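Local coordinates for alkane monooxygenase (Geobacillus thermodenitrificans, PDB 3B9O), which is a TIM-barrel protein of the luciferase-like monooxygenase family that holds flavin mononucleotide in a pocket of its single chain, at residues E11-V15 / R30-T34; L45-F51 / F386-I390; T72-V78 / S304-A310; L171-W176 / G210-E215; D273-F278 / K415-K419. All blocks are in the same frame, centred on the assembly; numbering follows the deposited sequence.

Contact 1. Residues E11-V15 / R30-T34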
# COMPACT_ATOMS: atom_id res chain seq x y z
N GLU A 11 2.21 -7.19 1.35
CA GLU A 11 3.56 -7.74 1.56
C GLU A 11 4.51 -6.66 2.09
O GLU A 11 4.16 -5.48 2.12
CB GLU A 11 4.04 -8.33 0.20
CG GLU A 11 5.28 -9.17 0.15
CD GLU A 11 5.40 -10.26 1.25
OE1 GLU A 11 5.74 -9.92 2.38
OE2 GLU A 11 5.23 -11.45 0.97
N MET A 12 5.69 -7.07 2.52
CA MET A 12 6.74 -6.15 2.93
C MET A 12 8.07 -6.88 2.79
O MET A 12 8.16 -8.08 3.12
CB MET A 12 6.55 -5.66 4.39
CG MET A 12 7.50 -4.49 4.80
SD MET A 12 6.98 -3.74 6.36
CE MET A 12 8.49 -2.91 6.82
N ASN A 13 9.10 -6.13 2.38
CA ASN A 13 10.44 -6.68 2.15
C ASN A 13 11.17 -6.83 3.52
O ASN A 13 12.15 -6.13 3.80
CB ASN A 13 11.22 -5.74 1.21
CG ASN A 13 12.41 -6.40 0.59
OD1 ASN A 13 13.08 -5.79 -0.27
ND2 ASN A 13 12.68 -7.66 0.97
N CYS A 14 10.68 -7.74 4.35
CA CYS A 14 11.25 -7.97 5.69
C CYS A 14 10.80 -9.32 6.16
O CYS A 14 10.13 -10.03 5.43
CB CYS A 14 10.82 -6.88 6.69
SG CYS A 14 9.01 -6.82 7.08
N VAL A 15 11.10 -9.65 7.42
CA VAL A 15 10.71 -10.94 7.98
C VAL A 15 9.31 -10.87 8.60
O VAL A 15 8.36 -11.46 8.05
CB VAL A 15 11.77 -11.48 8.98
CG1 VAL A 15 11.30 -12.80 9.65
CG2 VAL A 15 13.14 -11.59 8.31
N ARG A 30 9.23 -16.54 5.37
CA ARG A 30 9.68 -15.17 5.70
C ARG A 30 11.19 -14.98 5.67
O ARG A 30 11.65 -13.88 5.34
CB ARG A 30 9.19 -14.71 7.10
CG ARG A 30 7.68 -14.60 7.27
CD ARG A 30 6.99 -13.98 6.06
NE ARG A 30 7.47 -12.64 5.69
CZ ARG A 30 7.07 -11.97 4.61
NH1 ARG A 30 6.17 -12.51 3.77
NH2 ARG A 30 7.59 -10.76 4.33
N HIS A 31 11.94 -16.02 6.04
CA HIS A 31 13.40 -16.01 5.96
C HIS A 31 13.90 -15.94 4.51
O HIS A 31 15.08 -15.68 4.31
CB HIS A 31 14.01 -17.23 6.70
CG HIS A 31 13.40 -18.53 6.26
ND1 HIS A 31 14.06 -19.43 5.46
CD2 HIS A 31 12.15 -19.03 6.44
CE1 HIS A 31 13.25 -20.44 5.16
NE2 HIS A 31 12.08 -20.20 5.73
N ARG A 32 13.02 -16.17 3.53
CA ARG A 32 13.37 -16.03 2.09
C ARG A 32 13.31 -14.58 1.58
O ARG A 32 13.52 -14.34 0.39
CB ARG A 32 12.47 -16.91 1.20
CG ARG A 32 12.60 -18.42 1.53
CD ARG A 32 11.93 -19.25 0.47
NE ARG A 32 12.59 -19.14 -0.85
CZ ARG A 32 11.96 -19.26 -2.02
NH1 ARG A 32 10.68 -19.50 -2.05
NH2 ARG A 32 12.61 -19.17 -3.17
N TYR A 33 13.02 -13.63 2.45
CA TYR A 33 12.82 -12.25 1.99
C TYR A 33 14.10 -11.74 1.30
O TYR A 33 14.02 -10.87 0.44
CB TYR A 33 12.36 -11.30 3.12
CG TYR A 33 13.50 -10.72 3.89
CD1 TYR A 33 13.97 -9.43 3.62
CD2 TYR A 33 14.15 -11.49 4.86
CE1 TYR A 33 15.06 -8.91 4.33
CE2 TYR A 33 15.24 -10.97 5.57
CZ TYR A 33 15.69 -9.72 5.30
OH TYR A 33 16.78 -9.29 5.99
N THR A 34 15.26 -12.31 1.65
CA THR A 34 16.54 -11.95 1.04
C THR A 34 16.79 -12.63 -0.33
O THR A 34 17.75 -12.28 -1.02
CB THR A 34 17.73 -12.26 1.97
OG1 THR A 34 17.66 -13.64 2.39
CG2 THR A 34 17.76 -11.31 3.19
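Arg30 reaches from the 3-10 segment of 30-34 into the curl of backbone at 11-15, and nearly every atom of its side chain meets a partner there. Its CB lies against Val15 CG1 at 3.8 Å. The chain then bends at CG and CD (chi2 -42°, chi3 -57°), which wraps it around the carbonyl of Val15: CG passes 3.3 Å from Val15 O, and NE donates to the same oxygen at 2.8 Å, in the carbonyl plane on a lone pair. At the tip the guanidinium meets the Glu11 carboxylate end-on, the two planes only 28° apart. NH1 bonds both carboxylate oxygens, the straighter bond going to OE2 at 3.1 Å, while NH2 takes OE1 at 2.8 Å and Cys14 O at 2.9 Å. Glu11 OE1 thus accepts from NH1 and NH2 on its syn side, NH2 somewhat out of the carboxylate plane, and from the backbone N of Met12 on its anti lone pair. Glu11 OE2 is also bonded to Tyr38 OH, and Arg30 NH1 to Ser382 OG. Beyond the arginine, Tyr33 lays one ring face under the Cys14-Val15 peptide, and Val15 CG2 packs against its CE2 at 3.5 Å. The buried ion pair and the two carbonyl bonds join the loop leaving strand 6-12 to segment 30-34, at the strand's C-terminal end, where TIM barrels bind ligands; the Met12 side chain lies about 6 Å from flavin mononucleotide.

Contact 2. Residues L45-F51 / F386-I390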
# COMPACT_ATOMS: atom_id res chain seq x y z
N LEU A 45 3.04 -16.55 -8.84
CA LEU A 45 1.86 -17.09 -8.09
C LEU A 45 0.68 -16.09 -8.17
O LEU A 45 -0.46 -16.46 -8.50
CB LEU A 45 2.23 -17.41 -6.63
CG LEU A 45 1.01 -17.70 -5.73
CD1 LEU A 45 0.34 -19.01 -6.15
CD2 LEU A 45 1.47 -17.76 -4.28
N LEU A 46 0.94 -14.81 -7.87
CA LEU A 46 -0.15 -13.82 -7.78
C LEU A 46 -0.81 -13.60 -9.14
O LEU A 46 -2.02 -13.39 -9.23
CB LEU A 46 0.37 -12.48 -7.20
CG LEU A 46 0.88 -12.63 -5.75
CD1 LEU A 46 1.35 -11.29 -5.21
CD2 LEU A 46 -0.17 -13.25 -4.82
N GLU A 47 0.01 -13.60 -10.19
CA GLU A 47 -0.52 -13.45 -11.55
C GLU A 47 -1.34 -14.67 -11.94
O GLU A 47 -2.40 -14.51 -12.53
CB GLU A 47 0.61 -13.18 -12.55
CG GLU A 47 0.10 -13.00 -13.96
CD GLU A 47 0.96 -12.07 -14.77
OE1 GLU A 47 1.74 -12.55 -15.62
OE2 GLU A 47 0.87 -10.88 -14.53
N LYS A 48 -0.88 -15.88 -11.60
CA LYS A 48 -1.69 -17.09 -11.73
C LYS A 48 -3.08 -16.92 -11.03
O LYS A 48 -4.11 -17.28 -11.61
CB LYS A 48 -0.93 -18.36 -11.27
CG LYS A 48 -1.82 -19.54 -10.93
CD LYS A 48 -1.01 -20.73 -10.28
CE LYS A 48 -1.79 -21.37 -9.08
NZ LYS A 48 -1.28 -22.78 -8.70
N GLY A 49 -3.10 -16.38 -9.81
CA GLY A 49 -4.36 -16.08 -9.12
C GLY A 49 -5.13 -14.85 -9.55
O GLY A 49 -6.10 -14.46 -8.89
N LYS A 50 -4.68 -14.19 -10.63
CA LYS A 50 -5.29 -12.96 -11.21
C LYS A 50 -5.35 -11.75 -10.27
O LYS A 50 -6.19 -10.86 -10.46
CB LYS A 50 -6.70 -13.21 -11.84
CG LYS A 50 -6.79 -14.51 -12.61
CD LYS A 50 -6.00 -14.48 -13.89
CE LYS A 50 -6.02 -15.87 -14.54
NZ LYS A 50 -5.24 -15.83 -15.80
N PHE A 51 -4.47 -11.70 -9.27
CA PHE A 51 -4.44 -10.55 -8.37
C PHE A 51 -4.25 -9.24 -9.15
O PHE A 51 -3.48 -9.22 -10.08
CB PHE A 51 -3.28 -10.71 -7.36
CG PHE A 51 -3.65 -11.48 -6.11
CD1 PHE A 51 -4.11 -12.80 -6.18
CD2 PHE A 51 -3.51 -10.89 -4.85
CE1 PHE A 51 -4.44 -13.51 -5.01
CE2 PHE A 51 -3.80 -11.60 -3.69
CZ PHE A 51 -4.26 -12.91 -3.77
N PHE A 386 -1.74 -16.94 0.61
CA PHE A 386 -2.01 -16.63 -0.79
C PHE A 386 -2.38 -17.89 -1.59
O PHE A 386 -3.31 -17.87 -2.41
CB PHE A 386 -0.80 -15.92 -1.43
CG PHE A 386 -0.52 -14.52 -0.90
CD1 PHE A 386 0.77 -14.02 -0.95
CD2 PHE A 386 -1.55 -13.69 -0.43
CE1 PHE A 386 1.05 -12.70 -0.54
CE2 PHE A 386 -1.27 -12.38 0.05
CZ PHE A 386 0.03 -11.88 -0.02
N VAL A 387 -1.65 -18.98 -1.38
CA VAL A 387 -1.93 -20.25 -2.07
C VAL A 387 -3.36 -20.77 -1.79
O VAL A 387 -4.11 -21.10 -2.70
CB VAL A 387 -0.87 -21.35 -1.69
CG1 VAL A 387 -1.33 -22.76 -2.19
CG2 VAL A 387 0.53 -20.98 -2.27
N ASP A 388 -3.73 -20.82 -0.51
CA ASP A 388 -5.10 -21.23 -0.15
C ASP A 388 -6.16 -20.30 -0.73
O ASP A 388 -7.20 -20.75 -1.19
CB ASP A 388 -5.27 -21.22 1.36
CG ASP A 388 -4.52 -22.33 2.05
OD1 ASP A 388 -3.97 -23.21 1.35
OD2 ASP A 388 -4.42 -22.28 3.31
N PHE A 389 -5.88 -18.99 -0.71
CA PHE A 389 -6.81 -18.02 -1.27
C PHE A 389 -7.01 -18.29 -2.78
O PHE A 389 -8.14 -18.33 -3.28
CB PHE A 389 -6.32 -16.57 -1.08
CG PHE A 389 -7.34 -15.53 -1.51
CD1 PHE A 389 -7.30 -15.00 -2.81
CD2 PHE A 389 -8.37 -15.12 -0.64
CE1 PHE A 389 -8.25 -14.04 -3.23
CE2 PHE A 389 -9.33 -14.15 -1.04
CZ PHE A 389 -9.27 -13.63 -2.35
N ILE A 390 -5.91 -18.45 -3.50
CA ILE A 390 -5.93 -18.75 -4.91
C ILE A 390 -6.59 -20.10 -5.24
O ILE A 390 -7.39 -20.18 -6.17
CB ILE A 390 -4.53 -18.61 -5.56
CG1 ILE A 390 -4.11 -17.13 -5.51
CG2 ILE A 390 -4.54 -19.12 -7.03
CD1 ILE A 390 -2.63 -16.80 -5.81
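Leu45 O accepts the backbone N of Gly49 at 2.9 Å in the last turn of helix 36-48, and the same oxygen is touched from the facing helix by Ile390 CD1 at 3.5 Å. Ile390 buries the most surface in the contact. Its CG1 branch is extended (chi2 167°), carrying CD1 forward between Leu45 and the Phe51 ring, while CG2 rests on Gly49 CA at 3.7 Å. At Gly49 the two backbones come closest, with CA atoms of Gly49 and Ile390 5.2 Å apart. The turn that follows is a Schellman motif, in which Lys50 takes positive phi and Phe51 N bonds Leu46 O, ending helix 36-48 and folding Phe51 back toward the helix it has just left. That helix follows strand 6-12 and helix 384-399 follows strand 374-378; these strands are parallel neighbours, so the contact packs two outer helices where the first and last strands of the TIM barrel meet. Phe51 turns its edge to the face of Phe386, centroids 5.9 Å apart and planes at 72°, and its CZ lies 3.8 Å from Phe389 CD1. Leu46 CD2 sits over the centre of the Phe51 ring and also covers a face of Phe386 nearer the rim. Farther out, Leu45 CD2 meets Val387 CG2 at 3.9 Å, and Ile7 and Leu377 of the barrel strands back the aromatic cluster from the inside.

Contact 3. Residues T72-V78 / S304-A310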
# COMPACT_ATOMS: atom_id res chain seq x y z
N THR A 72 13.11 -5.62 21.39
CA THR A 72 12.00 -6.53 21.10
C THR A 72 11.76 -6.68 19.59
O THR A 72 11.63 -7.80 19.08
CB THR A 72 10.69 -6.10 21.79
OG1 THR A 72 10.90 -6.06 23.21
CG2 THR A 72 9.58 -7.07 21.49
N ALA A 73 11.72 -5.55 18.88
CA ALA A 73 11.57 -5.57 17.42
C ALA A 73 12.68 -6.41 16.78
O ALA A 73 12.42 -7.23 15.90
CB ALA A 73 11.58 -4.16 16.88
N VAL A 74 13.93 -6.21 17.25
CA VAL A 74 15.08 -6.96 16.74
C VAL A 74 14.89 -8.47 17.01
O VAL A 74 14.99 -9.29 16.08
CB VAL A 74 16.45 -6.39 17.27
CG1 VAL A 74 17.58 -7.32 16.91
CG2 VAL A 74 16.75 -4.96 16.69
N ARG A 75 14.57 -8.84 18.26
CA ARG A 75 14.43 -10.27 18.63
C ARG A 75 13.29 -10.99 17.89
O ARG A 75 13.38 -12.17 17.53
CB ARG A 75 14.20 -10.40 20.15
CG ARG A 75 14.24 -11.84 20.71
CD ARG A 75 14.45 -11.84 22.27
NE ARG A 75 13.91 -10.61 22.88
CZ ARG A 75 14.61 -9.69 23.56
NH1 ARG A 75 15.91 -9.83 23.83
NH2 ARG A 75 13.97 -8.61 24.01
N GLU A 76 12.20 -10.27 17.72
CA GLU A 76 10.98 -10.84 17.13
C GLU A 76 10.90 -10.57 15.61
O GLU A 76 9.88 -10.86 14.98
CB GLU A 76 9.77 -10.19 17.80
CG GLU A 76 9.67 -10.45 19.30
CD GLU A 76 8.86 -11.69 19.64
OE1 GLU A 76 8.13 -12.22 18.77
OE2 GLU A 76 8.96 -12.14 20.80
N ALA A 77 11.96 -9.98 15.04
CA ALA A 77 11.99 -9.57 13.61
C ALA A 77 10.79 -8.68 13.17
O ALA A 77 10.23 -8.84 12.05
CB ALA A 77 12.14 -10.79 12.72
N VAL A 78 10.43 -7.75 14.03
CA VAL A 78 9.31 -6.82 13.80
C VAL A 78 9.74 -5.69 12.85
O VAL A 78 10.13 -4.61 13.27
CB VAL A 78 8.72 -6.29 15.17
CG1 VAL A 78 7.66 -5.17 14.94
CG2 VAL A 78 8.13 -7.45 15.98
N SER A 304 2.88 -14.08 18.54
CA SER A 304 3.78 -13.57 19.57
C SER A 304 3.30 -12.26 20.11
O SER A 304 3.44 -11.22 19.47
CB SER A 304 5.22 -13.40 19.06
OG SER A 304 6.04 -12.93 20.12
N LEU A 305 2.74 -12.30 21.31
CA LEU A 305 2.27 -11.10 21.99
C LEU A 305 3.34 -10.00 22.04
O LEU A 305 3.05 -8.83 21.83
CB LEU A 305 1.77 -11.44 23.41
CG LEU A 305 0.88 -10.43 24.14
CD1 LEU A 305 1.65 -9.67 25.17
CD2 LEU A 305 0.12 -9.47 23.19
N GLU A 306 4.58 -10.38 22.35
CA GLU A 306 5.66 -9.42 22.49
C GLU A 306 6.00 -8.68 21.17
O GLU A 306 6.23 -7.47 21.15
CB GLU A 306 6.88 -10.14 23.09
CG GLU A 306 7.75 -9.26 23.97
CD GLU A 306 7.15 -8.91 25.36
OE1 GLU A 306 7.69 -8.01 26.01
OE2 GLU A 306 6.15 -9.50 25.79
N GLY A 307 6.01 -9.43 20.07
CA GLY A 307 6.17 -8.84 18.75
C GLY A 307 5.05 -7.86 18.43
O GLY A 307 5.30 -6.73 18.01
N HIS A 308 3.81 -8.28 18.71
CA HIS A 308 2.69 -7.33 18.56
C HIS A 308 2.76 -6.10 19.44
O HIS A 308 2.44 -5.03 18.99
CB HIS A 308 1.35 -8.03 18.71
CG HIS A 308 1.15 -9.07 17.66
ND1 HIS A 308 0.73 -8.76 16.39
CD2 HIS A 308 1.39 -10.40 17.67
CE1 HIS A 308 0.67 -9.86 15.67
NE2 HIS A 308 1.07 -10.87 16.42
N LEU A 309 3.21 -6.25 20.68
CA LEU A 309 3.41 -5.06 21.52
C LEU A 309 4.40 -4.08 20.90
O LEU A 309 4.20 -2.86 20.94
CB LEU A 309 3.85 -5.45 22.94
CG LEU A 309 2.92 -5.65 24.15
CD1 LEU A 309 1.45 -5.41 23.95
CD2 LEU A 309 3.22 -6.99 24.81
N ALA A 310 5.49 -4.61 20.33
CA ALA A 310 6.49 -3.77 19.67
C ALA A 310 5.87 -3.01 18.50
O ALA A 310 6.09 -1.79 18.34
CB ALA A 310 7.72 -4.61 19.21
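The end of helix 71-75 lies close against the first turns of helix 305-316, with the CA atoms of Glu76 and Gly307 5.5 Å apart and those of Ala73 and Ala310 5.8 Å apart. A Schellman motif at Ala77 closes the first helix and swings Val78 toward its partner, where Val78 CG2 covers Gly307 O at 3.6 Å. Thr72 presents its methyl rather than its hydroxyl: CG2 stands opposite the backbone N and touches Glu306 O at 3.4 Å, with Ala310 CB 3.8 Å from the same methyl. The polar link runs through Glu76, whose chain bends sharply at chi2 (-91°) and brings the carboxylate alongside the opening turn of helix 305-316. Ser304, at the N-cap position, donates from OG to Glu76 OE1 at 2.6 Å, meeting that oxygen from above the carboxylate plane. The Glu306 carboxylate is engaged separately, by the hydroxyl of Tyr66. Glu76 CD lies 3.7 Å from Gly307 N, so its carboxylate sits by the N-terminus of a helix. The serine bond and that helix end would favour the ionised form of Glu76, while the like charge of Glu306, 6.3 Å away between the two OE2 atoms, would partly offset this.

Contact 4. Residues L171-W176 / G210-E215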
# COMPACT_ATOMS: atom_id res chain seq x y z
N LEU A 171 6.65 17.52 -12.57
CA LEU A 171 7.63 16.68 -13.30
C LEU A 171 7.00 15.64 -14.24
O LEU A 171 7.33 15.53 -15.43
CB LEU A 171 8.60 16.01 -12.29
CG LEU A 171 9.47 16.97 -11.46
CD1 LEU A 171 10.21 16.23 -10.34
CD2 LEU A 171 10.48 17.77 -12.38
N TRP A 172 6.06 14.89 -13.70
CA TRP A 172 5.47 13.77 -14.42
C TRP A 172 4.50 14.14 -15.53
O TRP A 172 4.43 13.43 -16.51
CB TRP A 172 4.76 12.85 -13.43
CG TRP A 172 5.67 12.09 -12.52
CD1 TRP A 172 6.92 11.62 -12.83
CD2 TRP A 172 5.36 11.60 -11.21
NE1 TRP A 172 7.43 10.92 -11.76
CE2 TRP A 172 6.49 10.86 -10.76
CE3 TRP A 172 4.25 11.72 -10.35
CZ2 TRP A 172 6.56 10.29 -9.48
CZ3 TRP A 172 4.29 11.15 -9.09
CH2 TRP A 172 5.45 10.43 -8.66
N GLU A 173 3.74 15.22 -15.33
CA GLU A 173 2.61 15.59 -16.18
C GLU A 173 2.93 16.80 -17.04
O GLU A 173 2.41 16.92 -18.14
CB GLU A 173 1.37 15.96 -15.34
CG GLU A 173 0.80 14.83 -14.44
CD GLU A 173 0.17 13.71 -15.26
OE1 GLU A 173 0.22 12.56 -14.79
OE2 GLU A 173 -0.36 13.99 -16.34
N GLY A 174 3.74 17.69 -16.52
CA GLY A 174 3.91 19.00 -17.19
C GLY A 174 5.27 19.32 -17.84
O GLY A 174 5.38 20.21 -18.71
N SER A 175 6.32 18.64 -17.41
CA SER A 175 7.63 19.02 -17.89
C SER A 175 7.86 18.68 -19.36
O SER A 175 8.33 19.53 -20.14
CB SER A 175 8.68 18.43 -16.97
OG SER A 175 9.99 18.75 -17.42
N TRP A 176 7.56 17.45 -19.76
CA TRP A 176 7.72 17.02 -21.15
C TRP A 176 6.32 16.87 -21.70
O TRP A 176 5.50 16.23 -21.06
CB TRP A 176 8.39 15.64 -21.24
CG TRP A 176 9.83 15.60 -20.78
CD1 TRP A 176 10.34 16.11 -19.59
CD2 TRP A 176 10.94 15.03 -21.47
NE1 TRP A 176 11.68 15.90 -19.54
CE2 TRP A 176 12.07 15.21 -20.66
CE3 TRP A 176 11.09 14.35 -22.69
CZ2 TRP A 176 13.34 14.76 -21.04
CZ3 TRP A 176 12.35 13.90 -23.06
CH2 TRP A 176 13.47 14.11 -22.25
N GLY A 210 13.40 22.24 -12.47
CA GLY A 210 13.05 21.26 -13.53
C GLY A 210 14.13 21.45 -14.57
O GLY A 210 15.15 22.14 -14.29
N PRO A 211 13.96 20.85 -15.77
CA PRO A 211 12.90 19.95 -16.21
C PRO A 211 13.07 18.56 -15.56
O PRO A 211 14.08 18.30 -14.86
CB PRO A 211 13.13 19.86 -17.72
CG PRO A 211 14.61 20.09 -17.87
CD PRO A 211 14.98 21.07 -16.81
N HIS A 212 12.10 17.69 -15.79
CA HIS A 212 12.23 16.30 -15.37
C HIS A 212 13.32 15.63 -16.23
O HIS A 212 13.59 16.04 -17.37
CB HIS A 212 10.86 15.64 -15.56
CG HIS A 212 10.76 14.25 -15.00
ND1 HIS A 212 11.39 13.87 -13.83
CD2 HIS A 212 10.03 13.18 -15.41
CE1 HIS A 212 11.07 12.61 -13.55
NE2 HIS A 212 10.25 12.17 -14.49
N LEU A 213 13.95 14.61 -15.67
CA LEU A 213 15.01 13.88 -16.37
C LEU A 213 14.47 12.81 -17.34
O LEU A 213 15.19 12.36 -18.20
CB LEU A 213 15.95 13.23 -15.32
CG LEU A 213 16.87 14.20 -14.52
CD1 LEU A 213 17.60 13.51 -13.35
CD2 LEU A 213 17.89 14.99 -15.42
N CYS A 214 13.20 12.43 -17.18
CA CYS A 214 12.63 11.30 -17.91
C CYS A 214 11.57 11.71 -18.94
O CYS A 214 10.84 12.71 -18.79
CB CYS A 214 12.00 10.28 -16.92
SG CYS A 214 12.99 9.96 -15.47
N GLU A 215 11.48 10.93 -20.00
CA GLU A 215 10.48 11.16 -21.04
C GLU A 215 9.15 10.61 -20.55
O GLU A 215 9.15 9.76 -19.63
CB GLU A 215 10.90 10.53 -22.35
CG GLU A 215 10.80 8.95 -22.39
CD GLU A 215 11.29 8.43 -23.73
OE1 GLU A 215 10.44 8.37 -24.65
OE2 GLU A 215 12.52 8.11 -23.87
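His212 meets segment 171-176 through both its backbone polar atoms and its ring. Its N donates to Ser175 OG at 2.9 Å in a nearly straight bond (167°), and that hydroxyl is also bonded to the carbonyl of His197, which can only accept. His212 O receives Trp176 NE1 at 2.9 Å; the oxygen lies in the plane of the indole, whereas the donor stands well above the carbonyl plane and away from a lone pair. Cys214 O lies over a face of the same indole and makes no bond to NE1, and Glu215 CA adds a CH-pi contact 3.9 Å from the six-membered ring centroid. The His212 side chain, held opposite its own N (chi1 -172°), slips its imidazole in beside the helix, where Leu171 CB covers one face. Trp172 turns its edge toward a face of that ring, planes at 80°. Helix 112-125 supplies the partners of these two rings: Ser120 OG bonds His212 NE2, and Ala116 O accepts from Trp172 NE1. Glu215 finds its salt-bridge partner in Arg183. The contact ties the end of helix 154-174 to the excursion that precedes strand 223-227, within the connection between parallel strands 130-135 and 223-227, a beta-alpha-beta crossover of the TIM barrel.

Contact 5. Residues D273-F278 / K415-K419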
# COMPACT_ATOMS: atom_id res chain seq x y z
N ASP A 273 -16.39 8.87 -7.24
CA ASP A 273 -16.28 7.59 -7.93
C ASP A 273 -14.90 7.41 -8.60
O ASP A 273 -14.61 6.35 -9.19
CB ASP A 273 -17.40 7.43 -8.96
CG ASP A 273 -18.78 7.33 -8.33
OD1 ASP A 273 -18.90 6.98 -7.11
OD2 ASP A 273 -19.76 7.59 -9.05
N HIS A 274 -14.05 8.43 -8.50
CA HIS A 274 -12.70 8.35 -9.04
C HIS A 274 -11.72 7.96 -7.92
O HIS A 274 -10.52 8.05 -8.10
CB HIS A 274 -12.29 9.69 -9.65
CG HIS A 274 -12.92 9.98 -10.97
ND1 HIS A 274 -13.87 9.15 -11.55
CD2 HIS A 274 -12.75 11.01 -11.83
CE1 HIS A 274 -14.25 9.67 -12.71
NE2 HIS A 274 -13.57 10.79 -12.90
N ILE A 275 -12.26 7.57 -6.75
CA ILE A 275 -11.46 7.09 -5.64
C ILE A 275 -11.94 5.66 -5.35
O ILE A 275 -13.12 5.46 -5.07
CB ILE A 275 -11.64 7.97 -4.36
CG1 ILE A 275 -11.48 9.47 -4.65
CG2 ILE A 275 -10.66 7.52 -3.27
CD1 ILE A 275 -11.98 10.41 -3.51
N LYS A 276 -11.05 4.68 -5.37
CA LYS A 276 -11.37 3.31 -4.96
C LYS A 276 -11.01 3.08 -3.50
O LYS A 276 -9.99 3.59 -3.02
CB LYS A 276 -10.60 2.32 -5.85
CG LYS A 276 -10.84 2.52 -7.32
CD LYS A 276 -12.16 1.88 -7.76
CE LYS A 276 -12.34 2.03 -9.28
NZ LYS A 276 -13.22 1.00 -9.87
N MET A 277 -11.85 2.33 -2.80
CA MET A 277 -11.68 2.12 -1.35
C MET A 277 -11.30 0.68 -1.13
O MET A 277 -11.99 -0.21 -1.64
CB MET A 277 -13.00 2.43 -0.64
CG MET A 277 -13.47 3.90 -0.84
SD MET A 277 -12.41 5.12 -0.06
CE MET A 277 -13.20 6.61 -0.66
N PHE A 278 -10.19 0.46 -0.41
CA PHE A 278 -9.62 -0.86 -0.12
C PHE A 278 -9.63 -1.12 1.40
O PHE A 278 -9.27 -0.25 2.16
CB PHE A 278 -8.17 -0.94 -0.66
CG PHE A 278 -8.10 -1.08 -2.17
CD1 PHE A 278 -8.25 0.04 -3.00
CD2 PHE A 278 -7.88 -2.33 -2.75
CE1 PHE A 278 -8.18 -0.08 -4.42
CE2 PHE A 278 -7.84 -2.48 -4.17
CZ PHE A 278 -7.99 -1.34 -5.00
N LYS A 415 -6.79 -0.90 -15.59
CA LYS A 415 -7.33 -2.06 -14.86
C LYS A 415 -8.25 -1.60 -13.73
O LYS A 415 -9.23 -2.29 -13.37
CB LYS A 415 -6.21 -2.97 -14.35
CG LYS A 415 -5.54 -3.71 -15.50
CD LYS A 415 -4.06 -4.03 -15.22
CE LYS A 415 -3.60 -5.28 -16.04
NZ LYS A 415 -3.47 -4.95 -17.46
N LEU A 416 -7.97 -0.41 -13.21
CA LEU A 416 -8.76 0.15 -12.10
C LEU A 416 -9.96 0.99 -12.59
O LEU A 416 -11.05 0.87 -12.05
CB LEU A 416 -7.88 1.01 -11.17
CG LEU A 416 -6.88 0.34 -10.22
CD1 LEU A 416 -5.89 1.37 -9.66
CD2 LEU A 416 -7.65 -0.36 -9.08
N PHE A 417 -9.74 1.84 -13.60
CA PHE A 417 -10.70 2.90 -13.95
C PHE A 417 -11.25 2.77 -15.39
O PHE A 417 -12.08 3.57 -15.81
CB PHE A 417 -10.09 4.29 -13.74
CG PHE A 417 -9.79 4.61 -12.28
CD1 PHE A 417 -8.51 4.44 -11.77
CD2 PHE A 417 -10.80 5.01 -11.42
CE1 PHE A 417 -8.21 4.71 -10.42
CE2 PHE A 417 -10.53 5.31 -10.05
CZ PHE A 417 -9.24 5.18 -9.56
N GLY A 418 -10.79 1.77 -16.13
CA GLY A 418 -11.31 1.50 -17.47
C GLY A 418 -10.35 1.76 -18.62
O GLY A 418 -9.52 2.67 -18.56
N LYS A 419 -10.49 0.96 -19.67
CA LYS A 419 -9.68 1.07 -20.89
C LYS A 419 -9.71 2.52 -21.38
O LYS A 419 -10.78 3.13 -21.38
CB LYS A 419 -10.23 0.13 -21.98
CG LYS A 419 -9.27 -0.17 -23.12
CD LYS A 419 -9.26 -1.69 -23.45
CE LYS A 419 -8.26 -2.04 -24.57
NZ LYS A 419 -7.09 -1.06 -24.63
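Leu416, in the last turn of helix 412-417, meets both Lys276 and Phe278. Its carbonyl oxygen accepts Lys276 NZ at 3.1 Å, with a C=O...N angle of 160° and the donor tilted modestly from the carbonyl plane. To bring the ammonium there, Lys276 kinks at chi2 (-80°) and then runs out extended, which also brings CE to 3.3 Å from Leu416 O. On its side-chain side, Leu416 CD2 touches the edge of the Phe278 ring at CZ, 4.2 Å away. Leu416 further packs on His6 and Cys243, residues at the beginnings of two other strands. The short helix therefore lies across the N-terminal end of the TIM barrel, where strands 6-12, 243-246 and 276-285 all start. Phe417 comes next, just before the positive-phi Gly418 that ends the helix, and slides past Lys276 in the opposite direction, ring against aliphatic chain: CZ is 3.8 Å from Lys276 CG, and CE2 is equally far from Lys276 CE. The same ring corner reaches the backbone just before the strand, with CE2 3.4 Å from His274 O. The carbonyl of Phe417 is bonded by Asn421 ND2.

Contacts 1, 2 and 3 are mostly buried, whereas contacts 4 and 5 are partly so. Contacts 1 and 5 both reach the main parallel sheet, on opposite sides of the chain's centre: the first is a buried ion pair at the end of the barrel where the flavin lies, the second a single lysine bond with ring packing at the other end. Contact 2, between outer helices, has no hydrogen bond across its interface and is held by apolar and aromatic packing. Contact 3 adds one serine-carboxylate bond to close backbones and touches contact 1 through Val15 and Ala77. Contact 4 stands apart, its centre 43 Å from that of contact 3, and relies on backbone polar atoms and aromatic rings. Contact 5 interlocks along the chain with contacts 2 and 3.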